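Local coordinates for protein putative NAD(P)H-flavin oxidoreductase (Streptococcus pyogenes serotype M1, PDB 2HAY) that binds flavin mononucleotide as a member of the nitroreductase family and probably acts as an NAD(P)H-dependent oxidoreductase, at residues 17-22 / 164-169; 47-52 / 141-146. All blocks are in the same frame, centred on the assembly; numbering follows the deposited sequence.

Interaction 1: 17-22 / 164-169. With FMN (flavin mononucleotide), chain I.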
ATOM      1  N   HIS B  17     -15.678   0.251  -9.147  1.00 33.49           N
ATOM      2  CA  HIS B  17     -16.240   1.443  -9.735  1.00 34.39           C
ATOM      3  C   HIS B  17     -17.013   2.324  -8.747  1.00 33.92           C
ATOM      4  O   HIS B  17     -17.115   3.530  -8.955  1.00 34.82           O
ATOM      5  CB  HIS B  17     -17.011   1.092 -11.001  1.00 35.32           C
ATOM      6  CG  HIS B  17     -16.120   0.587 -12.104  1.00 39.90           C
ATOM      7  ND1 HIS B  17     -15.684   1.388 -13.141  1.00 44.29           N
ATOM      8  CD2 HIS B  17     -15.552  -0.629 -12.307  1.00 41.88           C
ATOM      9  CE1 HIS B  17     -14.906   0.682 -13.945  1.00 45.00           C
ATOM     10  NE2 HIS B  17     -14.807  -0.544 -13.458  1.00 44.29           N
ATOM     11  N   PHE B  18     -17.505   1.733  -7.655  1.00 33.36           N
ATOM     12  CA  PHE B  18     -18.090   2.483  -6.532  1.00 32.16           C
ATOM     13  C   PHE B  18     -17.076   3.387  -5.808  1.00 32.24           C
ATOM     14  O   PHE B  18     -17.362   4.578  -5.565  1.00 32.06           O
ATOM     15  CB  PHE B  18     -18.762   1.548  -5.518  1.00 31.33           C
ATOM     16  CG  PHE B  18     -19.358   2.265  -4.320  1.00 30.99           C
ATOM     17  CD1 PHE B  18     -18.747   2.185  -3.078  1.00 29.92           C
ATOM     18  CD2 PHE B  18     -20.531   3.023  -4.446  1.00 30.93           C
ATOM     19  CE1 PHE B  18     -19.279   2.826  -1.975  1.00 30.09           C
ATOM     20  CE2 PHE B  18     -21.076   3.683  -3.337  1.00 29.55           C
ATOM     21  CZ  PHE B  18     -20.451   3.587  -2.103  1.00 29.83           C
ATOM     22  N   ARG B  19     -15.925   2.824  -5.432  1.00 31.08           N
ATOM     23  CA  ARG B  19     -14.905   3.583  -4.687  1.00 30.64           C
ATOM     24  C   ARG B  19     -14.465   4.835  -5.424  1.00 30.81           C
ATOM     25  O   ARG B  19     -14.001   4.780  -6.562  1.00 30.85           O
ATOM     26  CB  ARG B  19     -13.667   2.749  -4.375  1.00 30.39           C
ATOM     27  CG  ARG B  19     -12.786   3.402  -3.260  1.00 29.43           C
ATOM     28  CD  ARG B  19     -11.298   3.148  -3.398  1.00 25.04           C
ATOM     29  NE  ARG B  19     -10.837   3.460  -4.743  1.00 25.64           N
ATOM     30  CZ  ARG B  19     -10.600   4.688  -5.202  1.00 28.32           C
ATOM     31  NH1 ARG B  19     -10.764   5.744  -4.404  1.00 27.69           N
ATOM     32  NH2 ARG B  19     -10.210   4.860  -6.470  1.00 25.09           N
ATOM     33  N   THR B  20     -14.643   5.972  -4.772  1.00 31.12           N
ATOM     34  CA  THR B  20     -14.135   7.242  -5.262  1.00 30.99           C
ATOM     35  C   THR B  20     -13.669   8.005  -4.030  1.00 30.63           C
ATOM     36  O   THR B  20     -14.057   7.657  -2.909  1.00 29.93           O
ATOM     37  CB  THR B  20     -15.213   7.980  -6.052  1.00 31.85           C
ATOM     38  OG1 THR B  20     -14.668   9.180  -6.618  1.00 35.30           O
ATOM     39  CG2 THR B  20     -16.419   8.312  -5.185  1.00 31.03           C
ATOM     40  N   ALA B  21     -12.797   8.993  -4.212  1.00 29.71           N
ATOM     41  CA  ALA B  21     -12.246   9.699  -3.056  1.00 30.18           C
ATOM     42  C   ALA B  21     -13.279  10.728  -2.609  1.00 29.78           C
ATOM     43  O   ALA B  21     -13.535  11.713  -3.297  1.00 31.15           O
ATOM     44  CB  ALA B  21     -10.854  10.334  -3.363  1.00 28.46           C
ATOM     45  N   VAL B  22     -13.917  10.455  -1.480  1.00 29.77           N
ATOM     46  CA  VAL B  22     -15.080  11.229  -1.059  1.00 29.63           C
ATOM     47  C   VAL B  22     -14.661  12.289  -0.024  1.00 30.19           C
ATOM     48  O   VAL B  22     -14.076  11.965   1.007  1.00 29.61           O
ATOM     49  CB  VAL B  22     -16.225  10.300  -0.532  1.00 29.34           C
ATOM     50  CG1 VAL B  22     -17.319  11.104   0.130  1.00 27.64           C
ATOM     51  CG2 VAL B  22     -16.804   9.427  -1.678  1.00 27.61           C
ATOM     52  N   ILE B 164     -19.410   1.503   1.975  1.00 26.03           N
ATOM     53  CA  ILE B 164     -18.893   2.576   2.797  1.00 25.93           C
ATOM     54  C   ILE B 164     -17.895   3.362   1.943  1.00 26.37           C
ATOM     55  O   ILE B 164     -16.995   2.785   1.335  1.00 25.07           O
ATOM     56  CB  ILE B 164     -18.245   2.016   4.097  1.00 25.50           C
ATOM     57  CG1 ILE B 164     -19.330   1.393   4.983  1.00 23.70           C
ATOM     58  CG2 ILE B 164     -17.423   3.093   4.833  1.00 25.52           C
ATOM     59  CD1 ILE B 164     -18.772   0.578   6.144  1.00 22.83           C
ATOM     60  N   ASP B 165     -18.117   4.670   1.874  1.00 26.45           N
ATOM     61  CA  ASP B 165     -17.213   5.579   1.222  1.00 27.31           C
ATOM     62  C   ASP B 165     -15.979   5.929   2.073  1.00 27.84           C
ATOM     63  O   ASP B 165     -15.986   5.903   3.308  1.00 27.42           O
ATOM     64  CB  ASP B 165     -17.941   6.841   0.807  1.00 27.33           C
ATOM     65  CG  ASP B 165     -18.836   6.601  -0.377  1.00 28.21           C
ATOM     66  OD1 ASP B 165     -18.309   6.190  -1.435  1.00 29.72           O
ATOM     67  OD2 ASP B 165     -20.053   6.758  -0.235  1.00 28.00           O
ATOM     68  N   THR B 166     -14.932   6.314   1.369  1.00 28.43           N
ATOM     69  CA  THR B 166     -13.642   6.376   1.957  1.00 29.48           C
ATOM     70  C   THR B 166     -12.894   7.531   1.299  1.00 29.09           C
ATOM     71  O   THR B 166     -13.337   8.042   0.255  1.00 29.46           O
ATOM     72  CB  THR B 166     -13.023   4.981   1.675  1.00 30.44           C
ATOM     73  OG1 THR B 166     -12.706   4.319   2.902  1.00 34.13           O
ATOM     74  CG2 THR B 166     -11.912   5.037   0.731  1.00 28.54           C
ATOM     75  N   CYS B 167     -11.805   7.977   1.931  1.00 28.96           N
ATOM     76  CA  CYS B 167     -10.827   8.880   1.303  1.00 28.24           C
ATOM     77  C   CYS B 167      -9.442   8.687   1.934  1.00 28.03           C
ATOM     78  O   CYS B 167      -9.282   8.851   3.154  1.00 27.15           O
ATOM     79  CB  CYS B 167     -11.254  10.345   1.441  1.00 28.07           C
ATOM     80  SG  CYS B 167     -10.310  11.526   0.402  1.00 29.91           S
ATOM     81  N   PRO B 168      -8.429   8.356   1.107  1.00 27.53           N
ATOM     82  CA  PRO B 168      -7.083   8.199   1.654  1.00 27.36           C
ATOM     83  C   PRO B 168      -6.443   9.586   1.689  1.00 27.57           C
ATOM     84  O   PRO B 168      -6.603  10.333   0.732  1.00 28.11           O
ATOM     85  CB  PRO B 168      -6.396   7.255   0.655  1.00 26.67           C
ATOM     86  CG  PRO B 168      -7.158   7.414  -0.638  1.00 26.88           C
ATOM     87  CD  PRO B 168      -8.472   8.140  -0.356  1.00 27.24           C
ATOM     88  N   ILE B 169      -5.782   9.949   2.787  1.00 26.98           N
ATOM     89  CA  ILE B 169      -5.316  11.320   2.979  1.00 26.94           C
ATOM     90  C   ILE B 169      -3.798  11.409   3.302  1.00 26.69           C
ATOM     91  O   ILE B 169      -3.320  10.756   4.234  1.00 26.49           O
ATOM     92  CB  ILE B 169      -6.195  12.065   4.065  1.00 27.30           C
ATOM     93  CG1 ILE B 169      -7.692  12.083   3.654  1.00 26.11           C
ATOM     94  CG2 ILE B 169      -5.724  13.484   4.263  1.00 26.92           C
ATOM     95  CD1 ILE B 169      -8.692  12.273   4.813  1.00 26.27           C
TER
HETATM   96  N1  FMN I 701      -7.783  13.536  -1.718  1.00 42.94           N
HETATM   97  C2  FMN I 701      -7.913  14.742  -1.011  1.00 43.41           C
HETATM   98  O2  FMN I 701      -8.857  15.534  -1.250  1.00 43.40           O
HETATM   99  N3  FMN I 701      -6.983  15.059  -0.014  1.00 42.00           N
HETATM  100  C4  FMN I 701      -5.904  14.228   0.279  1.00 42.47           C
HETATM  101  O4  FMN I 701      -4.991  14.570   1.040  1.00 37.42           O
HETATM  102  C4A FMN I 701      -5.755  13.032  -0.427  1.00 43.00           C
HETATM  103  N5  FMN I 701      -4.673  12.209  -0.118  1.00 43.60           N
HETATM  104  C5A FMN I 701      -4.495  11.001  -0.787  1.00 43.50           C
HETATM  105  C6  FMN I 701      -3.416  10.184  -0.444  1.00 41.94           C
HETATM  106  C7  FMN I 701      -3.224   8.975  -1.102  1.00 42.60           C
HETATM  107  C7M FMN I 701      -2.209   8.016  -0.544  1.00 38.20           C
HETATM  108  C8  FMN I 701      -4.120   8.574  -2.116  1.00 42.12           C
HETATM  109  C8M FMN I 701      -4.176   7.136  -2.526  1.00 36.16           C
HETATM  110  C9  FMN I 701      -5.206   9.399  -2.460  1.00 42.78           C
HETATM  111  C9A FMN I 701      -5.405  10.624  -1.789  1.00 43.37           C
HETATM  112  N10 FMN I 701      -6.501  11.471  -2.091  1.00 43.86           N
HETATM  113  C10 FMN I 701      -6.691  12.680  -1.420  1.00 43.49           C
HETATM  114  C1' FMN I 701      -7.497  11.091  -3.122  1.00 42.59           C
HETATM  115  C2' FMN I 701      -6.919  11.287  -4.532  1.00 45.99           C
HETATM  116  O2' FMN I 701      -7.071  12.629  -4.970  1.00 47.43           O
HETATM  117  C3' FMN I 701      -7.644  10.343  -5.500  1.00 44.96           C
HETATM  118  O3' FMN I 701      -7.504   9.009  -5.068  1.00 45.65           O
HETATM  119  C4' FMN I 701      -7.194  10.440  -6.953  1.00 44.21           C
HETATM  120  O4' FMN I 701      -7.355  11.786  -7.367  1.00 42.50           O
HETATM  121  C5' FMN I 701      -7.999   9.464  -7.836  1.00 44.37           C
HETATM  122  O5' FMN I 701      -9.416   9.695  -7.813  1.00 41.60           O
HETATM  123  P   FMN I 701     -10.487   8.633  -7.232  1.00 37.11           P
HETATM  124  O1P FMN I 701     -11.771   9.355  -6.934  1.00 38.51           O
HETATM  125  O2P FMN I 701      -9.934   7.953  -6.008  1.00 34.89           O
HETATM  126  O3P FMN I 701     -10.797   7.531  -8.176  1.00 40.31           O
HETATM  127  O   HOH W   1     -15.471   5.824  -1.601  1.00 22.44           O
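Just ahead of the strand, the carbonyl oxygen of I164 lies near the plane of the F18 ring, 4.0 Å from CE1 at its edge. D165 follows, its side chain crossing F18 at about a right angle, with OD1 3.4 Å from CZ. V22 CG2 packs on the same carboxylate, which forms a salt bridge to R203. A water donates to D165 OD1 and to T20 O and accepts from T166 N, joining both backbones. The one direct hydrogen bond between the segments comes next: V22 N to T166 O, 3.0 Å and nearly straight at 168°. C167 CB lies 3.3 Å from V22 O, while SG touches A21 CB at 4.0 Å. P168 brings its CG close to flavin C9 and C8M, and I169 CG2 comes within 3.5 Å of flavin O4. On the other segment, R19 holds phosphate O2P at the edge of its guanidinium, in plane, with NH1 at 2.9 Å; NH2 reaches O2P and O3P. T20 OG1, trans to its own N (chi1 -175°), grips O1P, as does A21 N. A helix exit holding phosphate beside a strand meeting the isoalloxazine forms part of the nitroreductase FMN site; R213 and backbone N of E170 and G171 add bonds.

Interaction 2: 47-52 / 141-146. With FMN (flavin mononucleotide), chain F.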
ATOM      1  N   SER B  47       2.585  -7.804   6.033  1.00 24.61           N
ATOM      2  CA  SER B  47       3.599  -6.782   6.059  1.00 24.81           C
ATOM      3  C   SER B  47       4.909  -7.488   5.793  1.00 25.24           C
ATOM      4  O   SER B  47       5.064  -8.672   6.112  1.00 25.59           O
ATOM      5  CB  SER B  47       3.620  -6.049   7.416  1.00 25.41           C
ATOM      6  OG  SER B  47       3.731  -6.981   8.486  1.00 23.22           O
ATOM      7  N   SER B  48       5.850  -6.770   5.194  1.00 25.64           N
ATOM      8  CA  SER B  48       7.169  -7.320   4.919  1.00 25.73           C
ATOM      9  C   SER B  48       7.799  -7.929   6.170  1.00 26.13           C
ATOM     10  O   SER B  48       7.792  -7.332   7.262  1.00 26.69           O
ATOM     11  CB  SER B  48       8.043  -6.230   4.337  1.00 25.21           C
ATOM     12  OG  SER B  48       9.293  -6.729   3.979  1.00 24.32           O
ATOM     13  N   ILE B  49       8.319  -9.131   5.989  1.00 26.84           N
ATOM     14  CA  ILE B  49       8.874  -9.968   7.038  1.00 27.06           C
ATOM     15  C   ILE B  49       7.970 -10.168   8.272  1.00 26.77           C
ATOM     16  O   ILE B  49       8.453 -10.522   9.337  1.00 27.01           O
ATOM     17  CB  ILE B  49      10.373  -9.570   7.426  1.00 27.29           C
ATOM     18  CG1 ILE B  49      10.457  -8.259   8.211  1.00 28.59           C
ATOM     19  CG2 ILE B  49      11.302  -9.546   6.197  1.00 28.07           C
ATOM     20  CD1 ILE B  49      11.844  -8.024   8.806  1.00 28.95           C
ATOM     21  N   GLY B  50       6.669  -9.950   8.135  1.00 27.08           N
ATOM     22  CA  GLY B  50       5.738 -10.185   9.260  1.00 26.92           C
ATOM     23  C   GLY B  50       5.945  -9.236  10.445  1.00 26.91           C
ATOM     24  O   GLY B  50       5.586  -9.554  11.576  1.00 26.49           O
ATOM     25  N   LEU B  51       6.549  -8.084  10.186  1.00 26.21           N
ATOM     26  CA  LEU B  51       6.915  -7.147  11.238  1.00 26.07           C
ATOM     27  C   LEU B  51       5.683  -6.525  11.913  1.00 26.18           C
ATOM     28  O   LEU B  51       5.684  -6.337  13.122  1.00 26.27           O
ATOM     29  CB  LEU B  51       7.799  -6.020  10.677  1.00 25.68           C
ATOM     30  CG  LEU B  51       8.299  -5.036  11.760  1.00 26.39           C
ATOM     31  CD1 LEU B  51       9.179  -5.752  12.786  1.00 27.60           C
ATOM     32  CD2 LEU B  51       9.068  -3.919  11.109  1.00 28.33           C
ATOM     33  N   GLU B  52       4.661  -6.177  11.122  1.00 25.28           N
ATOM     34  CA  GLU B  52       3.463  -5.514  11.661  1.00 25.10           C
ATOM     35  C   GLU B  52       3.856  -4.279  12.491  1.00 24.41           C
ATOM     36  O   GLU B  52       3.314  -4.047  13.590  1.00 23.89           O
ATOM     37  CB  GLU B  52       2.627  -6.480  12.517  1.00 24.26           C
ATOM     38  CG  GLU B  52       2.248  -7.768  11.855  1.00 24.98           C
ATOM     39  CD  GLU B  52       1.698  -8.749  12.855  1.00 26.67           C
ATOM     40  OE1 GLU B  52       2.354  -9.798  13.117  1.00 28.40           O
ATOM     41  OE2 GLU B  52       0.621  -8.459  13.409  1.00 28.25           O
ATOM     42  N   PHE B 141      11.779   4.290   8.149  1.00 26.86           N
ATOM     43  CA  PHE B 141      10.435   4.720   8.463  1.00 26.90           C
ATOM     44  C   PHE B 141       9.561   4.617   7.236  1.00 27.01           C
ATOM     45  O   PHE B 141       8.409   4.144   7.318  1.00 27.34           O
ATOM     46  CB  PHE B 141      10.392   6.158   9.033  1.00 26.77           C
ATOM     47  CG  PHE B 141       8.993   6.649   9.225  1.00 27.78           C
ATOM     48  CD1 PHE B 141       8.219   6.169  10.299  1.00 24.53           C
ATOM     49  CD2 PHE B 141       8.402   7.494   8.280  1.00 29.70           C
ATOM     50  CE1 PHE B 141       6.917   6.534  10.450  1.00 24.43           C
ATOM     51  CE2 PHE B 141       7.059   7.889   8.428  1.00 31.35           C
ATOM     52  CZ  PHE B 141       6.319   7.413   9.529  1.00 28.10           C
ATOM     53  N   ASP B 142      10.080   5.088   6.096  1.00 26.80           N
ATOM     54  CA  ASP B 142       9.312   5.067   4.850  1.00 25.90           C
ATOM     55  C   ASP B 142       9.026   3.614   4.456  1.00 26.37           C
ATOM     56  O   ASP B 142       7.959   3.308   3.930  1.00 26.83           O
ATOM     57  CB  ASP B 142      10.023   5.864   3.751  1.00 26.25           C
ATOM     58  CG  ASP B 142       9.731   7.368   3.830  1.00 26.32           C
ATOM     59  OD1 ASP B 142       8.676   7.763   4.369  1.00 25.17           O
ATOM     60  OD2 ASP B 142      10.530   8.176   3.320  1.00 26.04           O
ATOM     61  N   TRP B 143       9.939   2.704   4.799  1.00 25.04           N
ATOM     62  CA  TRP B 143       9.687   1.297   4.595  1.00 24.29           C
ATOM     63  C   TRP B 143       8.537   0.719   5.420  1.00 24.89           C
ATOM     64  O   TRP B 143       7.676   0.006   4.874  1.00 25.89           O
ATOM     65  CB  TRP B 143      10.968   0.510   4.819  1.00 24.27           C
ATOM     66  CG  TRP B 143      10.806  -0.964   4.766  1.00 25.38           C
ATOM     67  CD1 TRP B 143      10.457  -1.724   3.676  1.00 24.09           C
ATOM     68  CD2 TRP B 143      11.002  -1.882   5.854  1.00 24.10           C
ATOM     69  NE1 TRP B 143      10.454  -3.060   4.011  1.00 22.82           N
ATOM     70  CE2 TRP B 143      10.777  -3.191   5.340  1.00 26.00           C
ATOM     71  CE3 TRP B 143      11.368  -1.730   7.202  1.00 24.08           C
ATOM     72  CZ2 TRP B 143      10.884  -4.353   6.139  1.00 22.87           C
ATOM     73  CZ3 TRP B 143      11.480  -2.881   7.997  1.00 24.82           C
ATOM     74  CH2 TRP B 143      11.233  -4.181   7.455  1.00 24.25           C
ATOM     75  N   THR B 144       8.487   1.001   6.720  1.00 23.97           N
ATOM     76  CA  THR B 144       7.309   0.582   7.482  1.00 23.65           C
ATOM     77  C   THR B 144       6.038   1.311   7.053  1.00 24.03           C
ATOM     78  O   THR B 144       4.935   0.706   7.029  1.00 22.75           O
ATOM     79  CB  THR B 144       7.506   0.696   9.018  1.00 23.01           C
ATOM     80  OG1 THR B 144       7.821   2.056   9.346  1.00 23.80           O
ATOM     81  CG2 THR B 144       8.654  -0.192   9.454  1.00 19.76           C
ATOM     82  N   ALA B 145       6.180   2.609   6.735  1.00 25.34           N
ATOM     83  CA  ALA B 145       5.056   3.389   6.215  1.00 25.59           C
ATOM     84  C   ALA B 145       4.483   2.741   4.937  1.00 26.98           C
ATOM     85  O   ALA B 145       3.243   2.668   4.780  1.00 28.43           O
ATOM     86  CB  ALA B 145       5.433   4.855   5.999  1.00 24.40           C
ATOM     87  N   LYS B 146       5.353   2.209   4.065  1.00 27.44           N
ATOM     88  CA  LYS B 146       4.886   1.491   2.854  1.00 26.83           C
ATOM     89  C   LYS B 146       3.955   0.357   3.196  1.00 27.32           C
ATOM     90  O   LYS B 146       2.934   0.170   2.512  1.00 27.35           O
ATOM     91  CB  LYS B 146       6.027   0.920   2.033  1.00 27.00           C
ATOM     92  CG  LYS B 146       6.849   1.944   1.269  1.00 27.07           C
ATOM     93  CD  LYS B 146       8.055   1.313   0.626  1.00 23.51           C
ATOM     94  CE  LYS B 146       8.915   2.381  -0.006  1.00 25.50           C
ATOM     95  NZ  LYS B 146      10.157   1.801  -0.603  1.00 26.92           N
TER
HETATM   96  N1  FMN F 702       7.181 -13.605   1.458  1.00 35.18           N
HETATM   97  C2  FMN F 702       8.265 -14.206   0.823  1.00 36.04           C
HETATM   98  O2  FMN F 702       8.414 -15.438   0.824  1.00 37.27           O
HETATM   99  N3  FMN F 702       9.217 -13.437   0.181  1.00 35.30           N
HETATM  100  C4  FMN F 702       9.151 -12.051   0.150  1.00 35.86           C
HETATM  101  O4  FMN F 702      10.210 -11.411   0.076  1.00 34.02           O
HETATM  102  C4A FMN F 702       8.055 -11.430   0.777  1.00 37.20           C
HETATM  103  N5  FMN F 702       7.969 -10.024   0.763  1.00 37.47           N
HETATM  104  C5A FMN F 702       6.883  -9.360   1.339  1.00 36.43           C
HETATM  105  C6  FMN F 702       6.796  -7.975   1.260  1.00 34.55           C
HETATM  106  C7  FMN F 702       5.730  -7.285   1.832  1.00 35.72           C
HETATM  107  C7M FMN F 702       5.363  -5.950   1.214  1.00 29.29           C
HETATM  108  C8  FMN F 702       4.736  -8.027   2.501  1.00 35.69           C
HETATM  109  C8M FMN F 702       3.356  -7.450   2.576  1.00 29.74           C
HETATM  110  C9  FMN F 702       4.830  -9.425   2.588  1.00 35.29           C
HETATM  111  C9A FMN F 702       5.894 -10.109   1.994  1.00 36.87           C
HETATM  112  N10 FMN F 702       5.983 -11.523   2.034  1.00 37.77           N
HETATM  113  C10 FMN F 702       7.060 -12.202   1.428  1.00 36.79           C
HETATM  114  C1' FMN F 702       5.042 -12.277   2.931  1.00 39.81           C
HETATM  115  C2' FMN F 702       5.279 -12.032   4.432  1.00 42.02           C
HETATM  116  O2' FMN F 702       6.393 -12.771   4.911  1.00 43.71           O
HETATM  117  C3' FMN F 702       3.993 -12.438   5.157  1.00 42.24           C
HETATM  118  O3' FMN F 702       3.009 -11.522   4.744  1.00 44.36           O
HETATM  119  C4' FMN F 702       4.028 -12.488   6.693  1.00 41.48           C
HETATM  120  O4' FMN F 702       4.847 -13.546   7.163  1.00 42.08           O
HETATM  121  C5' FMN F 702       2.593 -12.610   7.242  1.00 39.73           C
HETATM  122  O5' FMN F 702       2.001 -13.885   6.987  1.00 36.17           O
HETATM  123  P   FMN F 702       0.769 -14.177   5.967  1.00 29.42           P
HETATM  124  O1P FMN F 702       1.030 -15.495   5.291  1.00 26.93           O
HETATM  125  O2P FMN F 702       0.579 -13.109   4.926  1.00 29.42           O
HETATM  126  O3P FMN F 702      -0.494 -14.289   6.738  1.00 33.96           O
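W143 and S48 meet at the edge of the indole, where S48 OG lies near the ring plane, 3.6 Å from CZ2. S48 CB also approaches the dimethylbenzene end of the flavin, 3.6 Å from C7. Farther round the same indole edge, I49 CD1 comes within 4.1 Å of CH2, its side chain crossing the tryptophan at about a right angle. L51 CD2 completes the first shell, reaching both W143 CZ3 and T144 CG2, 4.1 Å from each. The L51 side chain starts with CG anti to the backbone N (chi1 -176°), which carries the leucine branch across to the helix. No hydrogen bond joins the two segments directly; a shared acceptor brings their polar groups together instead. E170 of the second subunit accepts at OE2 from W143 NE1 and is also hydrogen-bonded to S48 OG, so a carboxylate from across the dimer interface fixes the rotation of the indole. In the next shell, the loop is folded by G50 N to S47 O (2.9 Å) and by E52 N to S47 OG (2.9 Å), while Q147 OE1 takes the N-H of S48. Farther out, I49 and L51 pack on I101 of helix 99-106, F126 and Q127 of helix 116-130 touch W143, and T144, on helix 137-162, rests on A90 of strand 84-91.

Overall arrangement
From the N terminus, helix 6-18 runs into 17-22, the first half of interaction 1, whose partner lies more than 140 residues later. Within that long loop the chain passes helix 32-43, reaches 47-52, and closes a smaller loop at 141-146; interaction 2 is thus enclosed by interaction 1 without crossing it. Helix 137-162 then leads into strand 165-169, outermost in this chain's own sheet. Interaction 1 joins the end of helix 6-18 and the following loop to that strand; interaction 2 joins the loop after helix 32-43 to helix 137-162. Their centres are 24 Å apart, on opposite sides of the chain's centre. Each meets a different FMN, and both touch the second subunit.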